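PDB 1ZPU: iron transport multicopper oxidase FET3, which oxidises ferrous iron to ferric iron with dioxygen at four bound copper ions, for high-affinity iron uptake into the yeast cell, and also oxidises cuprous ions. Local coordinates for residues 153-158 with 469-474; 188-193 with 203-208; 210-215 with 300-305; 331-336 with 523-528. All coordinates share one frame; numbering follows the deposited sequence.

How the contacts relate
The four contacts form two pairs, far apart in the chain. Contacts 1 and 4 are neighbours, with centres about 10 Å apart. They join where Q471 O meets A334 N at 2.8 Å, a probable hydrogen bond, and where L473 packs on F336. Contact 1 is near the type 1 copper: the side chain of Q471 is about 7 Å from a bound copper ion. Contacts 2 and 3 also touch, with centres about 14 Å apart and L189 CD1 lying 4.0 Å from V213 CG2. They share one sheet. The centres of contacts 1 and 2 are about 34 Å apart, and those of contacts 3 and 4 about 39 Å.

Contact 1: residues 153-158 with 469-474; sequences SFMSVY and LLQGLG
The side-chain amide of Q471 meets the rim of the F154 ring. Q471 OE1 lies 3.3 Å from F154 CZ, at the ring edge and near its plane. The amide and ring planes are almost perpendicular, 84° apart. The aliphatic part of Q471 packs on the same end of the ring, with CG 3.7 Å from F154 CZ. M155 makes the second half of the contact. Its chain bends at chi2 and chi3 (84° and 74°), which carries the methyl group to the last turn of the facing helix. There M155 CE lies 3.5 Å from L470 CB and 3.4 Å from L470 O. The sulfur, SD, is 3.9 Å from Q471 CG. No hydrogen bond crosses between the segments. The other end of the Q471 amide is held from outside, where NE2 donates to the carbonyl O of N332. The F154 ring also meets W467 edge-to-face. Q471 follows H468, a type 1 copper ligand, by three residues, and the two side chains are about 3 Å apart. Just beyond, G472 ends the helix in a Schellman motif. The contact therefore joins the end of helix 147-154, in the second plastocyanin-like region, to the end of helix 466-470, in the third, beside edge strand 332-336.

Contact 2: residues 188-193 with 203-208; sequences YLLRIV and FWIEDH
This contact lies inside the beta sandwich of the second plastocyanin-like region. Strand 187-194 belongs to one sheet and strand 201-205 to the other, and their side chains meet in between. I192 and F203 come from opposite directions. The F203 ring is carried into the gap by a first torsion of 180°, with CG anti to the backbone N. One face of the ring receives I192 CG2, which sits 4.3 Å above the plane of the F203 ring and over its centre. I192 CD1 lies on the same side of the ring, 3.7 Å from F203 CE2. Two residues along each strand, L190 and I205 meet tip to tip, with L190 CD1 4.1 Å from I205 CD1. All four residues are buried, and both pairs are apolar. L139 and L137 of strand 133-142 pack on I192 and F203 respectively.

After I205 the chain reverses in a type II turn, closed by H208 N to I205 O at 3.1 Å. The H208 side chain braces the same turn: ND1 donates to E206 O at 2.8 Å, nearly straight at 173°. The acceptor lies in the plane of the imidazole. On the other face of strand 187-194, the buried R191 forms a salt bridge with E134. Alternate residues thus serve the two faces of the sheet. Apolar side chains packed between two facing sheets are usual in a beta sandwich, here the cupredoxin-type domain that multicopper oxidases repeat.

Contact 3: residues 210-215 with 300-305; sequences MTVVEI and FYLQPY. With NAG (2-acetamido-2-deoxy-beta-D-glucopyranose), chain I; NAG (2-acetamido-2-deoxy-beta-D-glucopyranose), chain B.
I215 has its CG1 between the backbone N and the carbonyl carbon (chi1 57°), which leaves CG2 turned toward L302. L302, with chi1 at -99°, brings CD2 to meet it. I215 CG2 and L302 CD2 are 3.7 Å apart, and I215 CD1 is 3.9 Å from the same L302 CD2. The two side chains cross obliquely. V212 adds a looser touch, its CG1 4.3 Å from L302 CD2. V212 and I215 are three residues apart yet both point toward the loop. This fits the classic beta bulge at V213 and E214, which both face T237 and shift the alternation of the strand.

A glycan, probably the one on N223 of strand 218-225, lies against the loop. L302 CD1 lies 4.2 Å from C8 of the chain I NAG, the acetyl methyl group. The chain B NAG lies over one face of the Y301 ring, its C6 3.8 Å above the plane of Y301 and offset toward the rim. F300 CD2 lies over the centre of the opposite face. These sugars mark no substrate pocket.

L302 also rests on T220 of strand 218-225 and on L297. I215 packs on M434 and R436 of strand 434-436. The contact thus sets the loop between strands 271-277 and 316-326 against V212 and I215 of strand 210-215.

Contact 4: residues 331-336 with 523-528; sequences VNYAFF and GENVQH
F335 reaches from strand 332-336 to E524 and Q527 in the C-terminal tail. Its bond from CA to CB points toward the tail, and chi1 of -64° sets CG anti to the carbonyl carbon. Across this contact the CB and CG atoms meet nothing closely; the far end of the ring does the touching. F335 CE2 lies 4.1 Å from E524 OE2, which sits at the ring edge and near its plane. The carboxylate plane is turned 79° from the ring. The same F335 CE2 lies 3.7 Å from Q527 NE2, which approaches obliquely. F335 CZ, at the tip, is 4.0 Å from that Q527 NE2.

A tyrosine also approaches an amide, two residues back. Y333 OH is 3.6 Å from N525 OD1, too long to count as a hydrogen bond. The hydroxyl is instead hydrogen-bonded to N329 ND2. E524 likewise has its main partners elsewhere: OE1 accepts from T340 N, and its backbone N donates to N368 OD1. An attached NAG also touches E524.

No hydrogen bond joins the two segments directly. At 4.1 Å any attraction of the E524 OE2 oxygen to the hydrogen on F335 CE2 would be weak. Polar ties of the tail run to neighbouring loops and to strand 316-326, including V526 backbone to K328. The chemistry therefore implies a surface tail probably held in good part by bonds to those neighbours, with the two aromatic side chains adding contact.

Contact 1: residues 153-158 with 469-474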
# COMPACT_ATOMS: atom_id res chain seq x y z
N SER A 153 18.82 -10.20 9.49
CA SER A 153 18.36 -11.23 10.41
C SER A 153 16.90 -11.63 10.16
O SER A 153 16.44 -12.62 10.72
CB SER A 153 18.59 -10.84 11.87
OG SER A 153 18.08 -9.55 12.14
N PHE A 154 16.17 -10.88 9.33
CA PHE A 154 14.81 -11.28 8.96
C PHE A 154 14.79 -12.40 7.93
O PHE A 154 14.10 -13.40 8.10
CB PHE A 154 14.00 -10.11 8.42
CG PHE A 154 12.65 -10.51 7.90
CD1 PHE A 154 11.76 -11.22 8.71
CD2 PHE A 154 12.26 -10.16 6.61
CE1 PHE A 154 10.50 -11.60 8.24
CE2 PHE A 154 11.00 -10.51 6.13
CZ PHE A 154 10.12 -11.23 6.94
N MET A 155 15.53 -12.21 6.85
CA MET A 155 15.65 -13.20 5.80
C MET A 155 16.91 -14.00 6.09
O MET A 155 17.96 -13.78 5.49
CB MET A 155 15.74 -12.50 4.45
CG MET A 155 14.83 -13.10 3.39
SD MET A 155 13.16 -12.43 3.48
CE MET A 155 13.50 -10.83 2.80
N SER A 156 16.80 -14.93 7.03
CA SER A 156 17.96 -15.56 7.63
C SER A 156 17.62 -16.99 8.03
O SER A 156 16.47 -17.29 8.33
CB SER A 156 18.37 -14.77 8.88
OG SER A 156 19.43 -15.41 9.58
N VAL A 157 18.64 -17.86 8.05
CA VAL A 157 18.48 -19.22 8.55
C VAL A 157 18.22 -19.25 10.05
O VAL A 157 17.73 -20.25 10.57
CB VAL A 157 19.71 -20.11 8.25
CG1 VAL A 157 19.66 -20.61 6.83
CG2 VAL A 157 21.00 -19.35 8.52
N TYR A 158 18.56 -18.18 10.75
CA TYR A 158 18.28 -18.12 12.18
C TYR A 158 16.90 -17.52 12.45
O TYR A 158 16.57 -17.17 13.59
CB TYR A 158 19.39 -17.38 12.92
CG TYR A 158 20.77 -17.81 12.46
CD1 TYR A 158 21.54 -16.98 11.66
CD2 TYR A 158 21.28 -19.06 12.79
CE1 TYR A 158 22.80 -17.37 11.22
CE2 TYR A 158 22.52 -19.46 12.36
CZ TYR A 158 23.28 -18.61 11.57
OH TYR A 158 24.53 -18.98 11.13
N LEU A 469 6.34 -8.49 1.42
CA LEU A 469 6.74 -8.17 0.06
C LEU A 469 8.20 -8.56 -0.17
O LEU A 469 8.55 -9.06 -1.24
CB LEU A 469 6.52 -6.69 -0.21
CG LEU A 469 6.79 -6.17 -1.62
CD1 LEU A 469 5.89 -6.83 -2.69
CD2 LEU A 469 6.64 -4.64 -1.60
N LEU A 470 9.04 -8.36 0.84
CA LEU A 470 10.43 -8.83 0.80
C LEU A 470 10.51 -10.34 0.71
O LEU A 470 11.42 -10.87 0.07
CB LEU A 470 11.22 -8.35 2.02
CG LEU A 470 11.84 -6.97 1.84
CD1 LEU A 470 12.09 -6.31 3.19
CD2 LEU A 470 13.12 -7.06 1.01
N GLN A 471 9.55 -11.02 1.35
CA GLN A 471 9.43 -12.47 1.28
C GLN A 471 8.85 -12.94 -0.06
O GLN A 471 8.73 -14.14 -0.29
CB GLN A 471 8.57 -12.96 2.43
CG GLN A 471 9.26 -12.97 3.77
CD GLN A 471 8.35 -13.53 4.85
OE1 GLN A 471 7.57 -12.79 5.46
NE2 GLN A 471 8.42 -14.84 5.07
N GLY A 472 8.49 -11.99 -0.92
CA GLY A 472 7.96 -12.27 -2.26
C GLY A 472 6.46 -12.51 -2.43
O GLY A 472 6.06 -13.20 -3.36
N LEU A 473 5.62 -11.92 -1.57
CA LEU A 473 4.17 -12.11 -1.64
C LEU A 473 3.58 -11.15 -2.65
O LEU A 473 2.93 -10.18 -2.29
CB LEU A 473 3.51 -11.83 -0.29
CG LEU A 473 2.49 -12.85 0.24
CD1 LEU A 473 1.60 -12.25 1.33
CD2 LEU A 473 1.64 -13.51 -0.84
N GLY A 474 3.81 -11.43 -3.93
CA GLY A 474 3.30 -10.58 -5.00
C GLY A 474 3.16 -11.28 -6.33
O GLY A 474 3.83 -12.28 -6.59

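Contact 2: residues 188-193 with 203-208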
# COMPACT_ATOMS: atom_id res chain seq x y z
N TYR A 188 -14.42 19.26 11.22
CA TYR A 188 -13.11 19.04 10.60
C TYR A 188 -13.16 17.86 9.66
O TYR A 188 -13.74 16.82 9.99
CB TYR A 188 -12.06 18.78 11.67
CG TYR A 188 -11.65 20.01 12.43
CD1 TYR A 188 -12.41 20.47 13.51
CD2 TYR A 188 -10.50 20.72 12.07
CE1 TYR A 188 -12.02 21.62 14.22
CE2 TYR A 188 -10.12 21.86 12.76
CZ TYR A 188 -10.87 22.30 13.83
OH TYR A 188 -10.49 23.43 14.51
N LEU A 189 -12.58 18.03 8.48
CA LEU A 189 -12.31 16.89 7.61
C LEU A 189 -10.93 16.31 7.99
O LEU A 189 -9.89 16.96 7.83
CB LEU A 189 -12.38 17.27 6.13
CG LEU A 189 -12.34 16.12 5.12
CD1 LEU A 189 -13.69 15.45 5.01
CD2 LEU A 189 -11.89 16.59 3.76
N LEU A 190 -10.95 15.11 8.54
CA LEU A 190 -9.76 14.49 9.06
C LEU A 190 -9.39 13.31 8.16
O LEU A 190 -10.12 12.32 8.09
CB LEU A 190 -10.04 14.05 10.50
CG LEU A 190 -8.90 13.78 11.48
CD1 LEU A 190 -9.48 13.44 12.83
CD2 LEU A 190 -8.05 12.65 11.00
N ARG A 191 -8.25 13.43 7.48
CA ARG A 191 -7.74 12.34 6.64
C ARG A 191 -6.81 11.46 7.45
O ARG A 191 -5.70 11.86 7.78
CB ARG A 191 -6.96 12.89 5.44
CG ARG A 191 -7.68 13.90 4.59
CD ARG A 191 -6.67 14.64 3.75
NE ARG A 191 -7.15 15.96 3.38
CZ ARG A 191 -7.88 16.19 2.30
NH1 ARG A 191 -8.19 15.19 1.47
NH2 ARG A 191 -8.30 17.43 2.04
N ILE A 192 -7.26 10.26 7.76
CA ILE A 192 -6.43 9.34 8.54
C ILE A 192 -5.78 8.36 7.59
O ILE A 192 -6.47 7.60 6.92
CB ILE A 192 -7.25 8.60 9.63
CG1 ILE A 192 -8.11 9.59 10.39
CG2 ILE A 192 -6.34 7.96 10.65
CD1 ILE A 192 -9.37 8.97 10.98
N VAL A 193 -4.44 8.39 7.52
CA VAL A 193 -3.70 7.52 6.61
C VAL A 193 -2.75 6.64 7.39
O VAL A 193 -1.95 7.15 8.18
CB VAL A 193 -2.87 8.34 5.59
CG1 VAL A 193 -2.21 7.42 4.59
CG2 VAL A 193 -3.72 9.38 4.87
N PHE A 203 -7.80 3.11 15.71
CA PHE A 203 -7.77 4.54 15.91
C PHE A 203 -9.09 5.03 16.44
O PHE A 203 -10.15 4.64 15.93
CB PHE A 203 -7.47 5.24 14.59
CG PHE A 203 -7.44 6.73 14.71
CD1 PHE A 203 -6.25 7.37 15.03
CD2 PHE A 203 -8.59 7.48 14.50
CE1 PHE A 203 -6.21 8.75 15.14
CE2 PHE A 203 -8.57 8.85 14.61
CZ PHE A 203 -7.38 9.50 14.94
N TRP A 204 -9.03 5.90 17.45
CA TRP A 204 -10.23 6.55 17.98
C TRP A 204 -9.94 7.82 18.76
O TRP A 204 -8.81 8.04 19.21
CB TRP A 204 -11.05 5.58 18.83
CG TRP A 204 -10.48 5.22 20.18
CD1 TRP A 204 -10.79 5.78 21.37
CD2 TRP A 204 -9.51 4.19 20.46
NE1 TRP A 204 -10.10 5.17 22.39
CE2 TRP A 204 -9.30 4.19 21.86
CE3 TRP A 204 -8.81 3.27 19.67
CZ2 TRP A 204 -8.42 3.30 22.49
CZ3 TRP A 204 -7.92 2.39 20.29
CH2 TRP A 204 -7.74 2.42 21.69
N ILE A 205 -10.98 8.64 18.93
CA ILE A 205 -10.89 9.90 19.64
C ILE A 205 -11.85 9.84 20.82
O ILE A 205 -13.04 9.63 20.65
CB ILE A 205 -11.27 11.07 18.71
CG1 ILE A 205 -10.40 11.06 17.46
CG2 ILE A 205 -11.15 12.40 19.42
CD1 ILE A 205 -10.87 12.00 16.37
N GLU A 206 -11.31 10.00 22.03
CA GLU A 206 -12.11 10.03 23.25
C GLU A 206 -13.30 10.96 23.10
O GLU A 206 -13.13 12.11 22.69
CB GLU A 206 -11.24 10.46 24.43
CG GLU A 206 -11.98 10.56 25.74
CD GLU A 206 -11.14 11.19 26.84
OE1 GLU A 206 -11.70 11.43 27.93
OE2 GLU A 206 -9.95 11.47 26.62
N ASP A 207 -14.49 10.42 23.39
CA ASP A 207 -15.77 11.15 23.38
C ASP A 207 -16.13 11.88 22.09
O ASP A 207 -16.93 12.81 22.11
CB ASP A 207 -15.83 12.14 24.54
CG ASP A 207 -16.13 11.46 25.84
OD1 ASP A 207 -15.25 11.45 26.74
OD2 ASP A 207 -17.26 10.92 25.94
N HIS A 208 -15.55 11.47 20.96
CA HIS A 208 -15.90 12.04 19.67
C HIS A 208 -16.20 10.94 18.67
O HIS A 208 -15.38 10.07 18.42
CB HIS A 208 -14.76 12.89 19.10
CG HIS A 208 -14.54 14.19 19.81
ND1 HIS A 208 -14.05 14.28 21.09
CD2 HIS A 208 -14.70 15.47 19.38
CE1 HIS A 208 -13.94 15.55 21.43
NE2 HIS A 208 -14.34 16.29 20.42

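Contact 3: residues 210-215 with 300-305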
# COMPACT_ATOMS: atom_id res chain seq x y z
N MET A 210 -16.87 9.53 14.80
CA MET A 210 -16.26 9.78 13.50
C MET A 210 -17.19 9.36 12.38
O MET A 210 -17.73 8.25 12.39
CB MET A 210 -14.95 9.02 13.37
CG MET A 210 -13.93 9.47 14.35
SD MET A 210 -12.40 8.57 14.18
CE MET A 210 -12.88 6.88 14.52
N THR A 211 -17.39 10.26 11.42
CA THR A 211 -18.26 9.99 10.28
C THR A 211 -17.42 9.71 9.05
O THR A 211 -16.82 10.61 8.47
CB THR A 211 -19.20 11.14 9.99
OG1 THR A 211 -19.80 11.58 11.22
CG2 THR A 211 -20.29 10.69 9.02
N VAL A 212 -17.38 8.44 8.65
CA VAL A 212 -16.54 8.04 7.53
C VAL A 212 -17.18 8.53 6.24
O VAL A 212 -18.35 8.27 5.98
CB VAL A 212 -16.26 6.50 7.52
CG1 VAL A 212 -15.48 6.09 6.31
CG2 VAL A 212 -15.47 6.13 8.75
N VAL A 213 -16.40 9.30 5.47
CA VAL A 213 -16.89 9.87 4.21
C VAL A 213 -16.07 9.48 2.98
O VAL A 213 -16.46 9.79 1.86
CB VAL A 213 -17.05 11.40 4.26
CG1 VAL A 213 -18.06 11.78 5.31
CG2 VAL A 213 -15.73 12.08 4.49
N GLU A 214 -14.95 8.80 3.18
CA GLU A 214 -14.13 8.34 2.08
C GLU A 214 -13.21 7.21 2.54
O GLU A 214 -12.64 7.26 3.64
CB GLU A 214 -13.30 9.50 1.50
CG GLU A 214 -12.51 9.15 0.24
CD GLU A 214 -11.08 9.73 0.24
OE1 GLU A 214 -10.95 10.97 0.05
OE2 GLU A 214 -10.10 8.96 0.43
N ILE A 215 -13.06 6.19 1.70
CA ILE A 215 -11.96 5.23 1.87
C ILE A 215 -11.17 5.09 0.56
O ILE A 215 -11.76 5.01 -0.51
CB ILE A 215 -12.43 3.84 2.37
CG1 ILE A 215 -13.48 3.23 1.43
CG2 ILE A 215 -12.94 3.93 3.81
CD1 ILE A 215 -13.70 1.77 1.65
N PHE A 300 -16.21 -3.41 4.87
CA PHE A 300 -16.93 -4.21 3.87
C PHE A 300 -18.35 -3.66 3.61
O PHE A 300 -18.87 -3.77 2.50
CB PHE A 300 -16.97 -5.69 4.29
CG PHE A 300 -17.72 -6.58 3.34
CD1 PHE A 300 -17.05 -7.29 2.35
CD2 PHE A 300 -19.11 -6.74 3.44
CE1 PHE A 300 -17.74 -8.13 1.46
CE2 PHE A 300 -19.80 -7.55 2.55
CZ PHE A 300 -19.11 -8.25 1.56
N TYR A 301 -18.97 -3.08 4.64
CA TYR A 301 -20.35 -2.61 4.54
C TYR A 301 -20.48 -1.13 4.16
O TYR A 301 -21.59 -0.60 4.07
CB TYR A 301 -21.10 -2.91 5.84
CG TYR A 301 -21.26 -4.40 6.10
CD1 TYR A 301 -20.41 -5.06 6.99
CD2 TYR A 301 -22.25 -5.13 5.46
CE1 TYR A 301 -20.55 -6.42 7.24
CE2 TYR A 301 -22.40 -6.49 5.70
CZ TYR A 301 -21.54 -7.13 6.59
OH TYR A 301 -21.70 -8.47 6.82
N LEU A 302 -19.34 -0.47 3.94
CA LEU A 302 -19.33 0.91 3.43
C LEU A 302 -20.03 1.01 2.05
O LEU A 302 -20.03 0.05 1.26
CB LEU A 302 -17.92 1.46 3.38
CG LEU A 302 -17.46 2.36 4.53
CD1 LEU A 302 -18.28 2.22 5.81
CD2 LEU A 302 -15.98 2.13 4.79
N GLN A 303 -20.65 2.16 1.79
CA GLN A 303 -21.43 2.33 0.56
C GLN A 303 -20.93 3.51 -0.25
O GLN A 303 -21.13 4.66 0.14
CB GLN A 303 -22.90 2.52 0.89
CG GLN A 303 -23.50 1.36 1.65
CD GLN A 303 -24.85 1.68 2.25
OE1 GLN A 303 -25.14 1.29 3.37
NE2 GLN A 303 -25.67 2.40 1.50
N PRO A 304 -20.24 3.22 -1.38
CA PRO A 304 -19.78 4.24 -2.32
C PRO A 304 -20.85 5.27 -2.65
O PRO A 304 -22.01 4.92 -2.85
CB PRO A 304 -19.47 3.42 -3.56
CG PRO A 304 -19.01 2.13 -3.02
CD PRO A 304 -19.82 1.87 -1.79
N TYR A 305 -20.46 6.54 -2.69
CA TYR A 305 -21.38 7.62 -3.07
C TYR A 305 -21.81 7.46 -4.52
O TYR A 305 -22.98 7.63 -4.83
CB TYR A 305 -20.73 8.99 -2.84
CG TYR A 305 -21.67 10.16 -3.00
CD1 TYR A 305 -22.63 10.44 -2.02
CD2 TYR A 305 -21.61 10.99 -4.12
CE1 TYR A 305 -23.50 11.52 -2.15
CE2 TYR A 305 -22.47 12.06 -4.26
CZ TYR A 305 -23.42 12.32 -3.28
OH TYR A 305 -24.28 13.39 -3.42
C1 NAG I . -22.49 1.40 8.44
C2 NAG I . -23.25 1.04 7.17
C3 NAG I . -24.19 -0.17 7.38
C4 NAG I . -23.76 -1.25 8.38
C5 NAG I . -22.68 -0.77 9.37
C6 NAG I . -21.77 -1.91 9.82
C7 NAG I . -23.66 3.01 5.68
C8 NAG I . -22.31 2.89 5.00
N2 NAG I . -23.98 2.21 6.70
O3 NAG I . -24.42 -0.82 6.15
O4 NAG I . -24.95 -1.66 9.04
O5 NAG I . -21.83 0.21 8.80
O6 NAG I . -20.51 -1.40 10.22
O7 NAG I . -24.45 3.86 5.28
C1 NAG B . -25.09 -3.05 9.52
C2 NAG B . -26.38 -3.74 8.99
C3 NAG B . -26.08 -4.90 8.02
C4 NAG B . -24.97 -5.85 8.50
C5 NAG B . -24.24 -5.24 9.69
C6 NAG B . -22.97 -5.98 10.11
C7 NAG B . -28.36 -3.68 10.58
C8 NAG B . -28.40 -3.42 12.10
N2 NAG B . -27.23 -4.22 10.10
O3 NAG B . -25.72 -4.41 6.74
O4 NAG B . -25.52 -7.11 8.83
O5 NAG B . -23.95 -3.89 9.36
O6 NAG B . -22.58 -5.53 11.40
O7 NAG B . -29.36 -3.40 9.87

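Contact 4: residues 331-336 with 523-528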
# COMPACT_ATOMS: atom_id res chain seq x y z
N VAL A 331 15.84 -20.17 4.41
CA VAL A 331 15.11 -18.97 4.78
C VAL A 331 13.62 -19.10 4.45
O VAL A 331 13.23 -19.92 3.61
CB VAL A 331 15.73 -17.65 4.19
CG1 VAL A 331 17.20 -17.82 3.86
CG2 VAL A 331 14.96 -17.14 2.98
N ASN A 332 12.81 -18.30 5.13
CA ASN A 332 11.37 -18.38 5.01
C ASN A 332 10.79 -17.37 4.01
O ASN A 332 10.93 -16.16 4.18
CB ASN A 332 10.73 -18.20 6.39
CG ASN A 332 9.26 -18.50 6.39
OD1 ASN A 332 8.42 -17.59 6.41
ND2 ASN A 332 8.92 -19.78 6.37
N TYR A 333 10.15 -17.88 2.96
CA TYR A 333 9.56 -17.07 1.91
C TYR A 333 8.03 -17.04 1.97
O TYR A 333 7.41 -17.86 2.67
CB TYR A 333 10.02 -17.58 0.54
CG TYR A 333 11.48 -17.31 0.25
CD1 TYR A 333 12.44 -18.30 0.43
CD2 TYR A 333 11.90 -16.06 -0.21
CE1 TYR A 333 13.78 -18.07 0.15
CE2 TYR A 333 13.23 -15.81 -0.48
CZ TYR A 333 14.17 -16.82 -0.31
OH TYR A 333 15.50 -16.56 -0.58
N ALA A 334 7.44 -16.09 1.24
CA ALA A 334 5.99 -16.01 1.11
C ALA A 334 5.55 -16.43 -0.29
O ALA A 334 6.23 -16.12 -1.27
CB ALA A 334 5.54 -14.62 1.39
N PHE A 335 4.42 -17.12 -0.38
CA PHE A 335 3.99 -17.71 -1.63
C PHE A 335 2.56 -17.34 -2.05
O PHE A 335 1.65 -17.34 -1.24
CB PHE A 335 4.10 -19.24 -1.55
CG PHE A 335 5.49 -19.74 -1.37
CD1 PHE A 335 6.07 -19.81 -0.10
CD2 PHE A 335 6.22 -20.19 -2.46
CE1 PHE A 335 7.36 -20.29 0.07
CE2 PHE A 335 7.52 -20.68 -2.29
CZ PHE A 335 8.08 -20.72 -1.03
N PHE A 336 2.40 -17.03 -3.33
CA PHE A 336 1.10 -17.10 -3.97
C PHE A 336 1.09 -18.43 -4.71
O PHE A 336 1.92 -18.66 -5.59
CB PHE A 336 0.88 -15.93 -4.95
CG PHE A 336 0.25 -14.69 -4.32
CD1 PHE A 336 0.70 -13.42 -4.69
CD2 PHE A 336 -0.78 -14.79 -3.39
CE1 PHE A 336 0.13 -12.27 -4.13
CE2 PHE A 336 -1.37 -13.65 -2.82
CZ PHE A 336 -0.91 -12.38 -3.20
N GLY A 523 15.29 -17.95 -11.30
CA GLY A 523 14.29 -18.66 -10.49
C GLY A 523 14.38 -18.49 -8.98
O GLY A 523 15.33 -17.91 -8.45
N GLU A 524 13.36 -19.00 -8.28
CA GLU A 524 13.38 -19.12 -6.84
C GLU A 524 14.18 -20.35 -6.42
O GLU A 524 14.36 -21.28 -7.21
CB GLU A 524 11.96 -19.21 -6.28
CG GLU A 524 11.12 -20.36 -6.83
CD GLU A 524 9.66 -20.30 -6.42
OE1 GLU A 524 9.04 -19.21 -6.50
OE2 GLU A 524 9.12 -21.35 -6.02
N ASN A 525 14.66 -20.35 -5.18
CA ASN A 525 15.36 -21.50 -4.61
C ASN A 525 14.41 -22.71 -4.62
O ASN A 525 13.20 -22.56 -4.47
CB ASN A 525 15.90 -21.17 -3.20
CG ASN A 525 17.01 -20.09 -3.23
OD1 ASN A 525 16.79 -18.94 -2.89
ND2 ASN A 525 18.20 -20.48 -3.64
N VAL A 526 14.95 -23.91 -4.84
CA VAL A 526 14.07 -25.06 -5.02
C VAL A 526 13.37 -25.54 -3.75
O VAL A 526 13.69 -25.10 -2.64
CB VAL A 526 14.70 -26.22 -5.85
CG1 VAL A 526 14.21 -26.15 -7.32
CG2 VAL A 526 16.23 -26.23 -5.75
N GLN A 527 12.38 -26.42 -3.92
CA GLN A 527 11.47 -26.76 -2.83
C GLN A 527 12.08 -27.73 -1.82
O GLN A 527 13.18 -28.27 -2.02
CB GLN A 527 10.14 -27.28 -3.38
CG GLN A 527 8.95 -26.59 -2.76
CD GLN A 527 8.51 -25.38 -3.56
OE1 GLN A 527 8.37 -25.45 -4.79
NE2 GLN A 527 8.29 -24.26 -2.88
N HIS A 528 11.36 -27.94 -0.72
CA HIS A 528 11.94 -28.58 0.47
C HIS A 528 11.86 -30.10 0.53
O HIS A 528 12.32 -30.67 1.52
CB HIS A 528 11.30 -27.99 1.73
CG HIS A 528 12.30 -27.56 2.76
ND1 HIS A 528 12.37 -26.26 3.23
CD2 HIS A 528 13.26 -28.25 3.41
CE1 HIS A 528 13.34 -26.17 4.13
NE2 HIS A 528 13.89 -27.37 4.26